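ParB domain protein nuclease (PDB 5K5D) probably takes part in DNA segregation in an archaeon as a ParB-like protein of the pNOB8 type, and may act as a nuclease. Local coordinates at residues P247-R252 with K256-D261. The protein carries 4 engineered substitutions. Residues are numbered along the deposited sequence; the frame is centred on the assembly and turned at random.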
loop_
_atom_site.group_PDB
_atom_site.type_symbol
_atom_site.label_atom_id
_atom_site.label_comp_id
_atom_site.label_asym_id
_atom_site.label_seq_id
_atom_site.Cartn_x
_atom_site.Cartn_y
_atom_site.Cartn_z
ATOM N N PRO B 247 -2.017 -14.559 -18.109
ATOM C CA PRO B 247 -1.829 -15.974 -17.766
ATOM C C PRO B 247 -0.359 -16.327 -17.566
ATOM O O PRO B 247 -0.023 -17.171 -16.729
ATOM C CB PRO B 247 -2.399 -16.711 -18.984
ATOM C CG PRO B 247 -2.295 -15.739 -20.099
ATOM C CD PRO B 247 -2.508 -14.386 -19.487
ATOM N N LEU B 248 0.508 -15.674 -18.329
ATOM C CA LEU B 248 1.943 -15.922 -18.251
ATOM C C LEU B 248 2.521 -15.511 -16.900
ATOM O O LEU B 248 3.565 -16.008 -16.488
ATOM C CB LEU B 248 2.657 -15.158 -19.366
ATOM C CG LEU B 248 4.004 -15.713 -19.827
ATOM C CD1 LEU B 248 3.798 -17.021 -20.576
ATOM C CD2 LEU B 248 4.714 -14.701 -20.707
ATOM N N ILE B 249 1.842 -14.598 -16.212
ATOM C CA ILE B 249 2.378 -14.021 -14.982
ATOM C C ILE B 249 1.611 -14.425 -13.728
ATOM O O ILE B 249 2.209 -14.732 -12.695
ATOM C CB ILE B 249 2.425 -12.480 -15.067
ATOM C CG1 ILE B 249 3.407 -12.039 -16.154
ATOM C CG2 ILE B 249 2.814 -11.880 -13.729
ATOM C CD1 ILE B 249 3.439 -10.545 -16.374
ATOM N N THR B 250 0.285 -14.418 -13.819
ATOM C CA THR B 250 -0.556 -14.644 -12.654
ATOM C C THR B 250 -0.693 -16.119 -12.340
ATOM O O THR B 250 -1.296 -16.501 -11.337
ATOM C CB THR B 250 -1.944 -14.063 -12.862
ATOM O OG1 THR B 250 -2.646 -14.842 -13.840
ATOM C CG2 THR B 250 -1.831 -12.623 -13.332
ATOM N N THR B 251 -0.131 -16.951 -13.206
ATOM C CA THR B 251 -0.203 -18.387 -13.012
ATOM C C THR B 251 1.186 -18.980 -12.823
ATOM O O THR B 251 2.169 -18.493 -13.393
ATOM C CB THR B 251 -0.909 -19.079 -14.194
ATOM O OG1 THR B 251 -2.236 -18.554 -14.331
ATOM C CG2 THR B 251 -0.993 -20.573 -13.959
ATOM N N ARG B 252 1.264 -20.026 -12.005
ATOM C CA ARG B 252 2.507 -20.764 -11.835
ATOM C C ARG B 252 2.914 -21.425 -13.151
ATOM O O ARG B 252 4.095 -21.480 -13.492
ATOM C CB ARG B 252 2.356 -21.822 -10.743
ATOM C CG ARG B 252 3.615 -22.642 -10.509
ATOM C CD ARG B 252 3.400 -23.730 -9.469
ATOM N NE ARG B 252 4.626 -24.488 -9.237
ATOM C CZ ARG B 252 5.021 -25.515 -9.982
ATOM N NH1 ARG B 252 6.154 -26.145 -9.699
ATOM N NH2 ARG B 252 4.282 -25.912 -11.010
ATOM N N LYS B 256 6.768 -20.630 -15.042
ATOM C CA LYS B 256 7.704 -21.628 -15.550
ATOM C C LYS B 256 8.181 -21.254 -16.952
ATOM O O LYS B 256 9.380 -21.254 -17.233
ATOM C CB LYS B 256 7.059 -23.014 -15.571
ATOM C CG LYS B 256 6.996 -23.716 -14.221
ATOM C CD LYS B 256 6.399 -25.110 -14.365
ATOM C CE LYS B 256 6.639 -25.960 -13.130
ATOM N NZ LYS B 256 8.083 -26.275 -12.941
ATOM N N ILE B 257 7.240 -20.921 -17.829
ATOM C CA ILE B 257 7.586 -20.534 -19.193
ATOM C C ILE B 257 8.548 -19.345 -19.216
ATOM O O ILE B 257 9.452 -19.287 -20.050
ATOM C CB ILE B 257 6.335 -20.208 -20.033
ATOM C CG1 ILE B 257 5.446 -21.446 -20.156
ATOM C CG2 ILE B 257 6.732 -19.706 -21.413
ATOM C CD1 ILE B 257 4.072 -21.150 -20.698
ATOM N N ILE B 258 8.360 -18.414 -18.285
ATOM C CA ILE B 258 9.224 -17.241 -18.175
ATOM C C ILE B 258 10.541 -17.552 -17.467
ATOM O O ILE B 258 11.580 -16.985 -17.804
ATOM C CB ILE B 258 8.545 -16.094 -17.395
ATOM C CG1 ILE B 258 7.205 -15.713 -18.021
ATOM C CG2 ILE B 258 9.458 -14.881 -17.335
ATOM C CD1 ILE B 258 6.560 -14.520 -17.356
ATOM N N LEU B 259 10.490 -18.446 -16.484
ATOM C CA LEU B 259 11.624 -18.664 -15.584
ATOM C C LEU B 259 12.480 -19.879 -15.937
ATOM O O LEU B 259 13.692 -19.756 -16.100
ATOM C CB LEU B 259 11.145 -18.747 -14.129
ATOM C CG LEU B 259 10.448 -17.488 -13.608
ATOM C CD1 LEU B 259 10.192 -17.573 -12.110
ATOM C CD2 LEU B 259 11.273 -16.258 -13.947
ATOM N N ASN B 260 11.853 -21.047 -16.045
ATOM C CA ASN B 260 12.573 -22.264 -16.411
ATOM C C ASN B 260 13.129 -22.185 -17.830
ATOM O O ASN B 260 12.386 -21.993 -18.790
ATOM C CB ASN B 260 11.676 -23.495 -16.259
ATOM C CG ASN B 260 12.455 -24.805 -16.327
ATOM O OD1 ASN B 260 13.489 -24.901 -16.993
ATOM N ND2 ASN B 260 11.955 -25.822 -15.633
ATOM N N ASP B 261 14.441 -22.343 -17.947
ATOM C CA ASP B 261 15.135 -22.203 -19.222
ATOM C C ASP B 261 14.759 -23.240 -20.271
ATOM O O ASP B 261 14.951 -23.012 -21.462
ATOM C CB ASP B 261 16.645 -22.233 -19.003
ATOM C CG ASP B 261 17.210 -20.870 -18.706
ATOM O OD1 ASP B 261 16.856 -19.917 -19.432
ATOM O OD2 ASP B 261 18.000 -20.750 -17.747
#
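The forked end of Leu-248 straddles the neighbouring pair Ile-257 and Ile-258. Its CD2 side lies against the CG1-CD1 arm of Ile-258, and Leu-248 CG comes to 3.7 Å from Ile-258 CG1. The other prong faces Ile-257. These two side chains cross at about a right angle, and Leu-248 CD1 is 4.1 Å from Ile-257 CG2. Leu-248 has CG anti to its own N (chi1 -155°), which swings the fork across to the second helix. The arm of Ile-258 is the bump from the other side. Its CD1 ends in the hollow beside the Leu-248 backbone, 3.5 Å from Leu-248 O, and Ile-249 CG1 borders that hollow at 4.2 Å from Ile-258 CD1. The two segments belong to consecutive helices, 242-250 and 252-259, separated by the single residue Thr-251 at the N-cap position of the second, within the second domain of the Ssol_1539-like family. Met-267 of helix 264-271 touches Leu-248, Ile-257 and Ile-258, while Ile-249 packs on Trp-204, Leu-205 and Tyr-208 of helix 203-210. With an alanine here instead of Leu-248, the fork would be gone, which would probably open a gap beside Ile-257 and the Ile-258 arm. Further along, Lys-256 N donates a nearly straight bond (174°) to Arg-252 O at 3.2 Å, the i to i+4 bond of the first turn of helix 252-259. Beyond it the exposed Arg-252 chain runs extended, and its guanidinium meets the Lys-256 methylene CE obliquely. Lys-256 bends at its last torsion (chi4 -67°), and NZ lies 3.8 Å from Arg-252 NH1, a pairing of like charges that is probably mildly unfavourable.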